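Local coordinates for uncharacterized protein (Bacteroides vulgatus, PDB 4QB7) that is probably a component of the fimbrium tip, part of the filamentous surface appendages that mediate cell adhesion and biofilm formation, at residues A38-F43 against E67-T72; F93-P98 against F162-V167; L140-H145 against A206-D211. All coordinates share one frame; numbering follows the deposited sequence.

All three contacts are buried and share one mixed β-sheet, in which strands 64-72, 40-47, 90-97, 141-143 and 159-178 follow one another. Contact 1 joins the first two as direct neighbours and is carried largely by backbone hydrogen bonds; its centre is about 20 Å from the centre of the chain, against about 13 Å for the other two. Contact 2 skips over strand 141-143 and packs apolar side chains, with no hydrogen bond across it. Contact 3 leaves the sheet from that same strand and the turn after it to meet the end of strand 203-209 of a second sheet, mixing aromatic packing with a buried hydroxyl pair.

Contact 1: A38-F43 against E67-T72; sequences AGFGIF and EHATWT
With chi1 at 60°, F40 holds CG between its own backbone N and carbonyl carbon, and the ring settles against A69; H68, whose CG stands anti to N (chi1 -166°), carries its imidazole across to the carbonyl of A38. The setting is an antiparallel strand pair in the mixed sheet of this fimbrillin-like protein. F40 and A69, and I42 and E67, are hydrogen-bonded pairs, with G41 and H68 forming the non-hydrogen-bonded pair between them. F40 N donates to A69 O at 3.0 Å, and A69 N returns a bond to F40 O; I42 and E67 repeat the exchange. Between these pairs, CA of G41 makes a CH...O contact with E67 O at 3.3 Å.

Beyond the regular pairing, H68 NE2 donates to A38 O at an N-H...O angle of 164°, with the acceptor lying in the imidazole plane. T70 CG2 packs on one face of that ring near its rim, Y99 also stacks with it, and a sulfate ion, probably from the crystallisation liquor, lies about 4 Å from the side chain. A leucine in place of H68 would probably leave the A38 carbonyl without this donor and the turn entering strand 40-47 less firmly tied. On the side of the sheet where F40, I42 and A69 project, a CH-pi contact forms: A69 CB sits over the centre of one F40 face, 3.6 Å from the ring centroid. W76 meets the same phenyl edge-to-face. CD1 of I42 closes on the same methyl, 4.0 Å from A69 CB.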
ATOM      1  N   ALA A  38     -13.497   6.492  -7.009  1.00 61.73           N
ATOM      2  CA  ALA A  38     -13.224   7.208  -8.250  1.00 59.90           C
ATOM      3  C   ALA A  38     -13.127   6.352  -9.542  1.00 56.53           C
ATOM      4  O   ALA A  38     -12.876   6.901 -10.614  1.00 54.55           O
ATOM      5  CB  ALA A  38     -11.922   7.974  -8.061  1.00 60.75           C
ATOM      6  N   GLY A  39     -13.289   5.041  -9.439  1.00 49.83           N
ATOM      7  CA  GLY A  39     -13.114   4.157 -10.581  1.00 47.93           C
ATOM      8  C   GLY A  39     -11.642   4.052 -10.918  1.00 50.69           C
ATOM      9  O   GLY A  39     -10.791   4.220 -10.047  1.00 51.70           O
ATOM     10  N   PHE A  40     -11.316   3.836 -12.181  1.00 46.69           N
ATOM     11  CA  PHE A  40      -9.919   3.694 -12.598  1.00 44.65           C
ATOM     12  C   PHE A  40      -9.661   4.438 -13.906  1.00 47.65           C
ATOM     13  O   PHE A  40     -10.601   4.940 -14.523  1.00 47.27           O
ATOM     14  CB  PHE A  40      -9.554   2.190 -12.716  1.00 44.72           C
ATOM     15  CG  PHE A  40     -10.350   1.368 -13.712  1.00 44.41           C
ATOM     16  CD1 PHE A  40     -11.580   0.811 -13.358  1.00 45.04           C
ATOM     17  CD2 PHE A  40      -9.839   1.088 -14.973  1.00 43.86           C
ATOM     18  CE1 PHE A  40     -12.302   0.034 -14.260  1.00 44.73           C
ATOM     19  CE2 PHE A  40     -10.569   0.309 -15.879  1.00 46.89           C
ATOM     20  CZ  PHE A  40     -11.791  -0.223 -15.510  1.00 44.53           C
ATOM     21  N   GLY A  41      -8.388   4.532 -14.283  1.00 43.73           N
ATOM     22  CA  GLY A  41      -7.945   5.181 -15.512  1.00 44.19           C
ATOM     23  C   GLY A  41      -7.273   4.208 -16.465  1.00 49.45           C
ATOM     24  O   GLY A  41      -6.499   3.353 -16.029  1.00 49.61           O
ATOM     25  N   ILE A  42      -7.573   4.324 -17.769  1.00 46.32           N
ATOM     26  CA  ILE A  42      -7.057   3.441 -18.818  1.00 45.77           C
ATOM     27  C   ILE A  42      -6.141   4.170 -19.781  1.00 49.51           C
ATOM     28  O   ILE A  42      -6.444   5.286 -20.198  1.00 49.92           O
ATOM     29  CB  ILE A  42      -8.226   2.803 -19.636  1.00 48.90           C
ATOM     30  CG1 ILE A  42      -9.336   2.230 -18.736  1.00 48.54           C
ATOM     31  CG2 ILE A  42      -7.713   1.759 -20.650  1.00 49.60           C
ATOM     32  CD1 ILE A  42     -10.639   1.864 -19.483  1.00 48.05           C
ATOM     33  N   PHE A  43      -5.056   3.487 -20.181  1.00 45.63           N
ATOM     34  CA  PHE A  43      -4.140   3.827 -21.260  1.00 45.24           C
ATOM     35  C   PHE A  43      -4.364   2.804 -22.334  1.00 47.21           C
ATOM     36  O   PHE A  43      -4.465   1.622 -22.017  1.00 46.79           O
ATOM     37  CB  PHE A  43      -2.681   3.809 -20.823  1.00 47.75           C
ATOM     38  CG  PHE A  43      -2.261   4.857 -19.824  1.00 51.36           C
ATOM     39  CD1 PHE A  43      -2.328   4.601 -18.454  1.00 56.85           C
ATOM     40  CD2 PHE A  43      -1.676   6.045 -20.245  1.00 54.21           C
ATOM     41  CE1 PHE A  43      -1.867   5.545 -17.523  1.00 58.59           C
ATOM     42  CE2 PHE A  43      -1.238   6.997 -19.322  1.00 58.41           C
ATOM     43  CZ  PHE A  43      -1.330   6.741 -17.967  1.00 57.79           C
ATOM     44  N   GLU A  67      -8.272   7.458 -19.648  1.00 45.87           N
ATOM     45  CA  GLU A  67      -9.724   7.387 -19.852  1.00 46.22           C
ATOM     46  C   GLU A  67     -10.375   7.017 -18.534  1.00 51.07           C
ATOM     47  O   GLU A  67      -9.983   6.030 -17.930  1.00 50.94           O
ATOM     48  CB  GLU A  67     -10.083   6.377 -20.952  1.00 47.13           C
ATOM     49  CG  GLU A  67     -11.537   6.422 -21.389  1.00 53.44           C
ATOM     50  CD  GLU A  67     -12.006   7.737 -21.976  1.00 71.77           C
ATOM     51  OE1 GLU A  67     -11.289   8.305 -22.832  1.00 67.17           O
ATOM     52  OE2 GLU A  67     -13.100   8.198 -21.579  1.00 69.01           O
ATOM     53  N   HIS A  68     -11.314   7.843 -18.054  1.00 48.63           N
ATOM     54  CA  HIS A  68     -11.990   7.623 -16.773  1.00 47.24           C
ATOM     55  C   HIS A  68     -13.090   6.561 -16.888  1.00 50.83           C
ATOM     56  O   HIS A  68     -14.143   6.805 -17.507  1.00 51.11           O
ATOM     57  CB  HIS A  68     -12.572   8.937 -16.226  1.00 47.95           C
ATOM     58  CG  HIS A  68     -12.971   8.861 -14.782  1.00 50.55           C
ATOM     59  ND1 HIS A  68     -13.748   9.843 -14.201  1.00 52.60           N
ATOM     60  CD2 HIS A  68     -12.692   7.916 -13.851  1.00 50.77           C
ATOM     61  CE1 HIS A  68     -13.896   9.483 -12.943  1.00 51.07           C
ATOM     62  NE2 HIS A  68     -13.279   8.330 -12.687  1.00 50.42           N
ATOM     63  N   ALA A  69     -12.825   5.380 -16.285  1.00 45.19           N
ATOM     64  CA  ALA A  69     -13.748   4.250 -16.229  1.00 44.63           C
ATOM     65  C   ALA A  69     -14.447   4.234 -14.873  1.00 51.90           C
ATOM     66  O   ALA A  69     -13.785   4.219 -13.828  1.00 50.83           O
ATOM     67  CB  ALA A  69     -13.009   2.951 -16.468  1.00 44.15           C
ATOM     68  N   THR A  70     -15.785   4.312 -14.884  1.00 50.79           N
ATOM     69  CA  THR A  70     -16.581   4.323 -13.656  1.00 51.08           C
ATOM     70  C   THR A  70     -17.696   3.287 -13.729  1.00 56.26           C
ATOM     71  O   THR A  70     -18.093   2.867 -14.823  1.00 54.86           O
ATOM     72  CB  THR A  70     -17.177   5.722 -13.385  1.00 57.26           C
ATOM     73  OG1 THR A  70     -18.024   6.122 -14.471  1.00 56.14           O
ATOM     74  CG2 THR A  70     -16.135   6.757 -13.101  1.00 51.68           C
ATOM     75  N   TRP A  71     -18.237   2.924 -12.550  1.00 53.95           N
ATOM     76  CA  TRP A  71     -19.326   1.976 -12.391  1.00 54.79           C
ATOM     77  C   TRP A  71     -20.674   2.714 -12.272  1.00 63.17           C
ATOM     78  O   TRP A  71     -20.821   3.604 -11.431  1.00 62.25           O
ATOM     79  CB  TRP A  71     -19.042   1.134 -11.159  1.00 53.17           C
ATOM     80  CG  TRP A  71     -20.068   0.088 -10.865  1.00 55.69           C
ATOM     81  CD1 TRP A  71     -21.050   0.141  -9.918  1.00 59.27           C
ATOM     82  CD2 TRP A  71     -20.170  -1.206 -11.479  1.00 55.90           C
ATOM     83  NE1 TRP A  71     -21.742  -1.045  -9.888  1.00 59.25           N
ATOM     84  CE2 TRP A  71     -21.239  -1.883 -10.851  1.00 60.68           C
ATOM     85  CE3 TRP A  71     -19.458  -1.863 -12.497  1.00 56.35           C
ATOM     86  CZ2 TRP A  71     -21.581  -3.201 -11.180  1.00 60.41           C
ATOM     87  CZ3 TRP A  71     -19.802  -3.164 -12.824  1.00 57.88           C
ATOM     88  CH2 TRP A  71     -20.839  -3.824 -12.163  1.00 59.49           C
ATOM     89  N   THR A  72     -21.644   2.362 -13.143  1.00 64.67           N
ATOM     90  CA  THR A  72     -22.989   2.942 -13.149  1.00 67.42           C
ATOM     91  C   THR A  72     -24.042   1.803 -13.024  1.00 76.79           C
ATOM     92  O   THR A  72     -24.447   1.190 -14.022  1.00 77.01           O
ATOM     93  CB  THR A  72     -23.200   3.863 -14.362  1.00 74.48           C
ATOM     94  OG1 THR A  72     -22.286   4.944 -14.253  1.00 70.34           O
ATOM     95  CG2 THR A  72     -24.607   4.448 -14.421  1.00 77.78           C
TER

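Contact 2: F93-P98 against F162-V167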
ATOM      1  N   PHE A  93      -3.722  -2.366 -23.613  1.00 39.50           N
ATOM      2  CA  PHE A  93      -4.269  -1.637 -22.487  1.00 37.44           C
ATOM      3  C   PHE A  93      -3.375  -1.750 -21.270  1.00 43.02           C
ATOM      4  O   PHE A  93      -2.634  -2.724 -21.109  1.00 41.74           O
ATOM      5  CB  PHE A  93      -5.688  -2.156 -22.162  1.00 37.59           C
ATOM      6  CG  PHE A  93      -6.679  -2.020 -23.300  1.00 38.01           C
ATOM      7  CD1 PHE A  93      -6.781  -3.005 -24.278  1.00 39.52           C
ATOM      8  CD2 PHE A  93      -7.507  -0.904 -23.396  1.00 39.49           C
ATOM      9  CE1 PHE A  93      -7.676  -2.863 -25.348  1.00 40.44           C
ATOM     10  CE2 PHE A  93      -8.403  -0.766 -24.460  1.00 42.09           C
ATOM     11  CZ  PHE A  93      -8.496  -1.755 -25.420  1.00 39.58           C
ATOM     12  N   PHE A  94      -3.441  -0.705 -20.431  1.00 40.98           N
ATOM     13  CA  PHE A  94      -2.849  -0.548 -19.101  1.00 40.42           C
ATOM     14  C   PHE A  94      -3.879   0.178 -18.257  1.00 42.90           C
ATOM     15  O   PHE A  94      -4.698   0.925 -18.802  1.00 42.45           O
ATOM     16  CB  PHE A  94      -1.508   0.224 -19.134  1.00 41.94           C
ATOM     17  CG  PHE A  94      -0.452  -0.404 -20.002  1.00 42.61           C
ATOM     18  CD1 PHE A  94       0.343  -1.440 -19.519  1.00 43.78           C
ATOM     19  CD2 PHE A  94      -0.258   0.029 -21.310  1.00 43.33           C
ATOM     20  CE1 PHE A  94       1.317  -2.026 -20.333  1.00 44.16           C
ATOM     21  CE2 PHE A  94       0.730  -0.548 -22.117  1.00 44.53           C
ATOM     22  CZ  PHE A  94       1.492  -1.583 -21.630  1.00 42.06           C
ATOM     23  N   ALA A  95      -3.847  -0.015 -16.948  1.00 37.66           N
ATOM     24  CA  ALA A  95      -4.793   0.656 -16.067  1.00 36.77           C
ATOM     25  C   ALA A  95      -4.173   0.862 -14.697  1.00 41.57           C
ATOM     26  O   ALA A  95      -3.271   0.114 -14.325  1.00 38.61           O
ATOM     27  CB  ALA A  95      -6.070  -0.160 -15.948  1.00 36.77           C
ATOM     28  N   TYR A  96      -4.655   1.871 -13.959  1.00 40.15           N
ATOM     29  CA  TYR A  96      -4.237   2.168 -12.581  1.00 40.58           C
ATOM     30  C   TYR A  96      -5.471   2.633 -11.783  1.00 43.94           C
ATOM     31  O   TYR A  96      -6.497   3.027 -12.353  1.00 42.67           O
ATOM     32  CB  TYR A  96      -3.097   3.239 -12.539  1.00 41.90           C
ATOM     33  CG  TYR A  96      -3.607   4.643 -12.772  1.00 42.58           C
ATOM     34  CD1 TYR A  96      -3.891   5.096 -14.056  1.00 44.08           C
ATOM     35  CD2 TYR A  96      -3.931   5.476 -11.698  1.00 42.94           C
ATOM     36  CE1 TYR A  96      -4.493   6.333 -14.272  1.00 43.74           C
ATOM     37  CE2 TYR A  96      -4.562   6.704 -11.901  1.00 43.49           C
ATOM     38  CZ  TYR A  96      -4.843   7.123 -13.192  1.00 46.97           C
ATOM     39  OH  TYR A  96      -5.418   8.346 -13.415  1.00 48.15           O
ATOM     40  N   ALA A  97      -5.352   2.621 -10.469  1.00 40.50           N
ATOM     41  CA  ALA A  97      -6.406   3.101  -9.577  1.00 39.85           C
ATOM     42  C   ALA A  97      -5.791   3.483  -8.232  1.00 43.00           C
ATOM     43  O   ALA A  97      -4.736   2.943  -7.876  1.00 39.65           O
ATOM     44  CB  ALA A  97      -7.522   2.079  -9.411  1.00 39.92           C
ATOM     45  N   PRO A  98      -6.388   4.465  -7.503  1.00 42.25           N
ATOM     46  CA  PRO A  98      -7.627   5.212  -7.818  1.00 42.77           C
ATOM     47  C   PRO A  98      -7.365   6.216  -8.931  1.00 47.94           C
ATOM     48  O   PRO A  98      -6.226   6.633  -9.110  1.00 49.12           O
ATOM     49  CB  PRO A  98      -7.971   5.879  -6.479  1.00 44.18           C
ATOM     50  CG  PRO A  98      -6.648   6.082  -5.826  1.00 47.76           C
ATOM     51  CD  PRO A  98      -5.823   4.892  -6.210  1.00 43.10           C
ATOM     52  N   PHE A 162      -9.820  -6.186 -16.810  1.00 42.09           N
ATOM     53  CA  PHE A 162      -8.721  -5.703 -16.007  1.00 39.88           C
ATOM     54  C   PHE A 162      -8.621  -6.541 -14.748  1.00 45.41           C
ATOM     55  O   PHE A 162      -9.623  -7.022 -14.235  1.00 45.97           O
ATOM     56  CB  PHE A 162      -8.886  -4.210 -15.689  1.00 40.60           C
ATOM     57  CG  PHE A 162      -8.932  -3.332 -16.917  1.00 40.86           C
ATOM     58  CD1 PHE A 162      -7.758  -2.902 -17.531  1.00 42.22           C
ATOM     59  CD2 PHE A 162     -10.153  -2.941 -17.470  1.00 42.04           C
ATOM     60  CE1 PHE A 162      -7.801  -2.120 -18.692  1.00 43.15           C
ATOM     61  CE2 PHE A 162     -10.198  -2.155 -18.630  1.00 44.77           C
ATOM     62  CZ  PHE A 162      -9.021  -1.755 -19.238  1.00 43.04           C
ATOM     63  N   LYS A 163      -7.397  -6.742 -14.288  1.00 42.25           N
ATOM     64  CA  LYS A 163      -6.983  -7.528 -13.131  1.00 41.93           C
ATOM     65  C   LYS A 163      -5.971  -6.652 -12.429  1.00 45.24           C
ATOM     66  O   LYS A 163      -4.872  -6.471 -12.941  1.00 44.87           O
ATOM     67  CB  LYS A 163      -6.369  -8.844 -13.652  1.00 45.29           C
ATOM     68  CG  LYS A 163      -6.589 -10.118 -12.856  1.00 59.64           C
ATOM     69  CD  LYS A 163      -6.822 -11.218 -13.899  1.00 76.50           C
ATOM     70  CE  LYS A 163      -6.508 -12.632 -13.473  1.00 87.51           C
ATOM     71  NZ  LYS A 163      -7.065 -13.613 -14.460  1.00 88.09           N
ATOM     72  N   PHE A 164      -6.379  -5.991 -11.344  1.00 41.81           N
ATOM     73  CA  PHE A 164      -5.532  -5.052 -10.627  1.00 40.30           C
ATOM     74  C   PHE A 164      -4.660  -5.722  -9.580  1.00 45.12           C
ATOM     75  O   PHE A 164      -5.130  -6.580  -8.831  1.00 45.00           O
ATOM     76  CB  PHE A 164      -6.397  -3.980  -9.970  1.00 41.23           C
ATOM     77  CG  PHE A 164      -6.982  -3.034 -10.988  1.00 42.16           C
ATOM     78  CD1 PHE A 164      -6.191  -2.059 -11.592  1.00 43.52           C
ATOM     79  CD2 PHE A 164      -8.329  -3.099 -11.327  1.00 43.82           C
ATOM     80  CE1 PHE A 164      -6.734  -1.181 -12.531  1.00 44.61           C
ATOM     81  CE2 PHE A 164      -8.865  -2.234 -12.289  1.00 46.69           C
ATOM     82  CZ  PHE A 164      -8.068  -1.272 -12.872  1.00 44.45           C
ATOM     83  N   SER A 165      -3.381  -5.319  -9.525  1.00 41.53           N
ATOM     84  CA  SER A 165      -2.432  -5.835  -8.534  1.00 40.45           C
ATOM     85  C   SER A 165      -1.989  -4.724  -7.618  1.00 42.38           C
ATOM     86  O   SER A 165      -1.875  -3.587  -8.064  1.00 39.83           O
ATOM     87  CB  SER A 165      -1.221  -6.448  -9.228  1.00 43.69           C
ATOM     88  OG  SER A 165      -1.487  -7.777  -9.638  1.00 52.13           O
ATOM     89  N   HIS A 166      -1.743  -5.039  -6.341  1.00 41.62           N
ATOM     90  CA  HIS A 166      -1.253  -4.066  -5.346  1.00 41.59           C
ATOM     91  C   HIS A 166       0.257  -3.932  -5.517  1.00 46.21           C
ATOM     92  O   HIS A 166       0.999  -4.918  -5.359  1.00 46.99           O
ATOM     93  CB  HIS A 166      -1.638  -4.494  -3.937  1.00 42.34           C
ATOM     94  CG  HIS A 166      -3.123  -4.574  -3.720  1.00 46.13           C
ATOM     95  ND1 HIS A 166      -3.866  -3.461  -3.363  1.00 47.86           N
ATOM     96  CD2 HIS A 166      -3.950  -5.637  -3.793  1.00 48.32           C
ATOM     97  CE1 HIS A 166      -5.113  -3.881  -3.234  1.00 47.32           C
ATOM     98  NE2 HIS A 166      -5.214  -5.182  -3.484  1.00 48.07           N
ATOM     99  N   VAL A 167       0.704  -2.743  -5.958  1.00 40.90           N
ATOM    100  CA  VAL A 167       2.109  -2.510  -6.305  1.00 39.18           C
ATOM    101  C   VAL A 167       2.915  -1.905  -5.141  1.00 44.61           C
ATOM    102  O   VAL A 167       4.128  -1.719  -5.266  1.00 46.26           O
ATOM    103  CB  VAL A 167       2.231  -1.671  -7.590  1.00 40.79           C
ATOM    104  CG1 VAL A 167       1.570  -2.399  -8.757  1.00 39.84           C
ATOM    105  CG2 VAL A 167       1.652  -0.265  -7.413  1.00 39.68           C
TER
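The rings of F162 and F164 both lean on the methyl of A95, meeting it obliquely, while the edge of F164 has the backbone N of Y96 close to its plane, 4.0 Å from CE1. F162 touches the methyl through CD1, 3.6 Å from A95 CB, and F164 does so through CE1, at 3.6 Å from the same CB. One methyl is thus gripped by two phenyl groups. Further along its rim, F162 uses CE1 to reach F93 CB at 4.1 Å, an approach that is again oblique. In both phenylalanines CG stands anti to the carbonyl carbon and beside the backbone N (chi1 -60° in F162, -71° in F164), which lets both rings reach A95; in F164 it is the ring that closes in.

The two segments belong to strands that are not direct neighbours in the mixed sheet: strand 141-143 runs between 90-97 and 159-178, the latter irregular around F164, and hydrogen-bonds to both. CA atoms of A95 and F162 are nevertheless just 7.5 Å apart, consistent with strong curvature of the sheet here. F40, from strand 40-47, meets both phenyl rings edge-to-face, and helix 30-36 adds L34 and T30 beside F164. On the other side of strand 90-97, the hydroxyl of Y96 is hydrogen-bonded to N66.

No hydrogen bond joins 93-98 to 162-167. The side-chain to side-chain contacts are all between carbon atoms, so the two segments are probably held by close fit and exclusion of water, while directional bonds come from the strands alongside.

Contact 3: L140-H145 against A206-D211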
ATOM      1  N   LEU A 140      -2.398   2.111  -4.179  1.00 41.04           N
ATOM      2  CA  LEU A 140      -2.152   2.188  -5.612  1.00 38.65           C
ATOM      3  C   LEU A 140      -2.152   0.806  -6.224  1.00 44.27           C
ATOM      4  O   LEU A 140      -1.338  -0.042  -5.852  1.00 43.68           O
ATOM      5  CB  LEU A 140      -0.824   2.917  -5.918  1.00 37.33           C
ATOM      6  CG  LEU A 140      -0.448   3.070  -7.409  1.00 39.45           C
ATOM      7  CD1 LEU A 140      -1.374   4.041  -8.125  1.00 37.89           C
ATOM      8  CD2 LEU A 140       1.010   3.447  -7.575  1.00 39.27           C
ATOM      9  N   VAL A 141      -3.070   0.589  -7.178  1.00 41.66           N
ATOM     10  CA  VAL A 141      -3.189  -0.678  -7.889  1.00 40.16           C
ATOM     11  C   VAL A 141      -2.924  -0.429  -9.361  1.00 44.92           C
ATOM     12  O   VAL A 141      -3.217   0.651  -9.879  1.00 46.57           O
ATOM     13  CB  VAL A 141      -4.532  -1.437  -7.649  1.00 43.27           C
ATOM     14  CG1 VAL A 141      -4.713  -1.820  -6.197  1.00 42.07           C
ATOM     15  CG2 VAL A 141      -5.735  -0.670  -8.159  1.00 43.60           C
ATOM     16  N   THR A 142      -2.320  -1.395 -10.035  1.00 40.88           N
ATOM     17  CA  THR A 142      -2.069  -1.242 -11.468  1.00 40.55           C
ATOM     18  C   THR A 142      -2.378  -2.521 -12.185  1.00 44.59           C
ATOM     19  O   THR A 142      -2.480  -3.586 -11.577  1.00 45.45           O
ATOM     20  CB  THR A 142      -0.635  -0.809 -11.812  1.00 40.34           C
ATOM     21  OG1 THR A 142       0.229  -1.950 -11.687  1.00 41.79           O
ATOM     22  CG2 THR A 142      -0.154   0.375 -10.999  1.00 37.04           C
ATOM     23  N   ASP A 143      -2.484  -2.406 -13.491  1.00 40.87           N
ATOM     24  CA  ASP A 143      -2.707  -3.514 -14.374  1.00 40.72           C
ATOM     25  C   ASP A 143      -1.818  -3.365 -15.601  1.00 45.47           C
ATOM     26  O   ASP A 143      -2.002  -2.441 -16.388  1.00 45.68           O
ATOM     27  CB  ASP A 143      -4.186  -3.607 -14.762  1.00 41.79           C
ATOM     28  CG  ASP A 143      -4.502  -4.832 -15.583  1.00 45.95           C
ATOM     29  OD1 ASP A 143      -3.554  -5.566 -15.944  1.00 45.28           O
ATOM     30  OD2 ASP A 143      -5.684  -5.041 -15.896  1.00 52.11           O
ATOM     31  N   CYS A 144      -0.853  -4.275 -15.741  1.00 43.12           N
ATOM     32  CA  CYS A 144       0.037  -4.364 -16.888  1.00 44.66           C
ATOM     33  C   CYS A 144       0.233  -5.850 -17.282  1.00 49.34           C
ATOM     34  O   CYS A 144       1.273  -6.222 -17.827  1.00 48.73           O
ATOM     35  CB  CYS A 144       1.360  -3.643 -16.642  1.00 46.42           C
ATOM     36  SG  CYS A 144       2.327  -4.284 -15.255  1.00 50.89           S
ATOM     37  N   HIS A 145      -0.819  -6.685 -17.064  1.00 48.03           N
ATOM     38  CA  HIS A 145      -0.766  -8.101 -17.427  1.00 49.12           C
ATOM     39  C   HIS A 145      -0.945  -8.234 -18.965  1.00 51.80           C
ATOM     40  O   HIS A 145      -1.552  -7.369 -19.616  1.00 49.96           O
ATOM     41  CB  HIS A 145      -1.713  -8.997 -16.572  1.00 50.56           C
ATOM     42  CG  HIS A 145      -3.178  -9.001 -16.900  1.00 54.84           C
ATOM     43  ND1 HIS A 145      -3.976  -7.879 -16.703  1.00 56.66           N
ATOM     44  CD2 HIS A 145      -3.978 -10.038 -17.244  1.00 57.62           C
ATOM     45  CE1 HIS A 145      -5.212  -8.245 -17.007  1.00 55.96           C
ATOM     46  NE2 HIS A 145      -5.270  -9.539 -17.322  1.00 57.19           N
ATOM     47  N   ALA A 206       8.516   8.127  -5.857  1.00 44.26           N
ATOM     48  CA  ALA A 206       9.212   7.195  -6.763  1.00 43.76           C
ATOM     49  C   ALA A 206       8.456   6.977  -8.096  1.00 48.11           C
ATOM     50  O   ALA A 206       7.276   7.344  -8.217  1.00 48.20           O
ATOM     51  CB  ALA A 206       9.437   5.855  -6.064  1.00 43.56           C
ATOM     52  N   VAL A 207       9.142   6.367  -9.100  1.00 43.72           N
ATOM     53  CA  VAL A 207       8.557   6.128 -10.419  1.00 42.99           C
ATOM     54  C   VAL A 207       8.222   4.632 -10.573  1.00 47.58           C
ATOM     55  O   VAL A 207       9.065   3.786 -10.302  1.00 50.20           O
ATOM     56  CB  VAL A 207       9.480   6.664 -11.562  1.00 46.36           C
ATOM     57  CG1 VAL A 207       8.897   6.392 -12.955  1.00 44.84           C
ATOM     58  CG2 VAL A 207       9.755   8.156 -11.386  1.00 46.67           C
ATOM     59  N   TYR A 208       6.973   4.323 -10.928  1.00 40.91           N
ATOM     60  CA  TYR A 208       6.495   2.967 -11.191  1.00 39.29           C
ATOM     61  C   TYR A 208       6.447   2.798 -12.701  1.00 46.70           C
ATOM     62  O   TYR A 208       5.827   3.609 -13.398  1.00 46.42           O
ATOM     63  CB  TYR A 208       5.113   2.690 -10.546  1.00 37.50           C
ATOM     64  CG  TYR A 208       4.514   1.365 -10.977  1.00 37.27           C
ATOM     65  CD1 TYR A 208       4.875   0.171 -10.350  1.00 37.86           C
ATOM     66  CD2 TYR A 208       3.601   1.298 -12.027  1.00 38.35           C
ATOM     67  CE1 TYR A 208       4.365  -1.057 -10.783  1.00 36.56           C
ATOM     68  CE2 TYR A 208       3.107   0.075 -12.484  1.00 37.89           C
ATOM     69  CZ  TYR A 208       3.492  -1.097 -11.863  1.00 40.28           C
ATOM     70  OH  TYR A 208       2.988  -2.277 -12.344  1.00 41.72           O
ATOM     71  N   LYS A 209       7.094   1.742 -13.201  1.00 43.56           N
ATOM     72  CA  LYS A 209       7.192   1.448 -14.619  1.00 42.31           C
ATOM     73  C   LYS A 209       6.265   0.311 -14.995  1.00 45.81           C
ATOM     74  O   LYS A 209       6.379  -0.794 -14.455  1.00 44.86           O
ATOM     75  CB  LYS A 209       8.643   1.080 -14.979  1.00 45.92           C
ATOM     76  CG  LYS A 209       9.688   2.171 -14.804  1.00 53.17           C
ATOM     77  CD  LYS A 209      10.921   1.751 -15.583  1.00 72.20           C
ATOM     78  CE  LYS A 209      12.110   1.208 -14.803  1.00 92.42           C
ATOM     79  NZ  LYS A 209      11.773   0.223 -13.742  1.00104.70           N
ATOM     80  N   PHE A 210       5.356   0.570 -15.953  1.00 42.94           N
ATOM     81  CA  PHE A 210       4.421  -0.430 -16.445  1.00 41.68           C
ATOM     82  C   PHE A 210       5.118  -1.444 -17.359  1.00 48.15           C
ATOM     83  O   PHE A 210       4.571  -2.521 -17.587  1.00 49.08           O
ATOM     84  CB  PHE A 210       3.276   0.247 -17.193  1.00 42.87           C
ATOM     85  CG  PHE A 210       2.192   0.800 -16.310  1.00 43.50           C
ATOM     86  CD1 PHE A 210       2.324   2.042 -15.717  1.00 45.71           C
ATOM     87  CD2 PHE A 210       1.015   0.094 -16.101  1.00 44.53           C
ATOM     88  CE1 PHE A 210       1.292   2.573 -14.945  1.00 45.84           C
ATOM     89  CE2 PHE A 210      -0.005   0.622 -15.314  1.00 46.38           C
ATOM     90  CZ  PHE A 210       0.138   1.861 -14.749  1.00 44.17           C
ATOM     91  N   ASP A 211       6.303  -1.101 -17.909  1.00 45.97           N
ATOM     92  CA  ASP A 211       7.017  -2.023 -18.781  1.00 46.77           C
ATOM     93  C   ASP A 211       7.415  -3.324 -18.051  1.00 52.72           C
ATOM     94  O   ASP A 211       7.266  -4.391 -18.623  1.00 54.07           O
ATOM     95  CB  ASP A 211       8.252  -1.367 -19.406  1.00 49.67           C
ATOM     96  CG  ASP A 211       8.741  -2.105 -20.656  1.00 67.44           C
ATOM     97  OD1 ASP A 211       7.947  -2.186 -21.675  1.00 66.22           O
ATOM     98  OD2 ASP A 211       9.896  -2.616 -20.629  1.00 73.53           O
TER
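From CB outward, T142 meets the aromatic pair Y208 and F210 with each side-chain atom. CB lies 3.8 Å from F210 CE2, obliquely to that ring. CG2 then extends to the tyrosine and touches Y208 CE2 at 3.6 Å. At the other branch, OG1 comes to 2.9 Å from Y208 OH, a polar pairing of two hydroxyls whose side chains arrive from opposite directions. A chi1 of 77° sets this up, sending OG1 between the backbone N and the carbonyl carbon while CG2 stays beside N. The tyrosine hydroxyl has a further hydrogen-bond partner in D213 OD1, so its buried oxygen is engaged from more than one residue.

Strand 141-143 belongs to the large mixed sheet and strand 203-209 to a five-stranded antiparallel one, so the ends of these strands and the turns after them pack between two sheets, an arrangement consistent with the β-sandwich of the transthyretin-like clan. Y208 and F210 also brace each other: CE2 of Y208 stands 3.8 Å above the plane of the F210 ring, over its centre, and CE1 of F210 lies in the plane of the tyrosine at its edge. At the edge of F210, in plane, D143 O lies 3.8 Å from CE2, and C144 CB is near the edge, 3.8 Å from F210 CD2. C144 turns SG between its N and carbonyl carbon (chi1 61°), which brings the sulfur to 3.6 Å from Y208 OH.

The chain turns through C144 in an Asx turn: D143 OD1 accepts from H145 N at 3.2 Å, while D143 OD2 takes the backbone N-H of K163, at a break in strand 159-178.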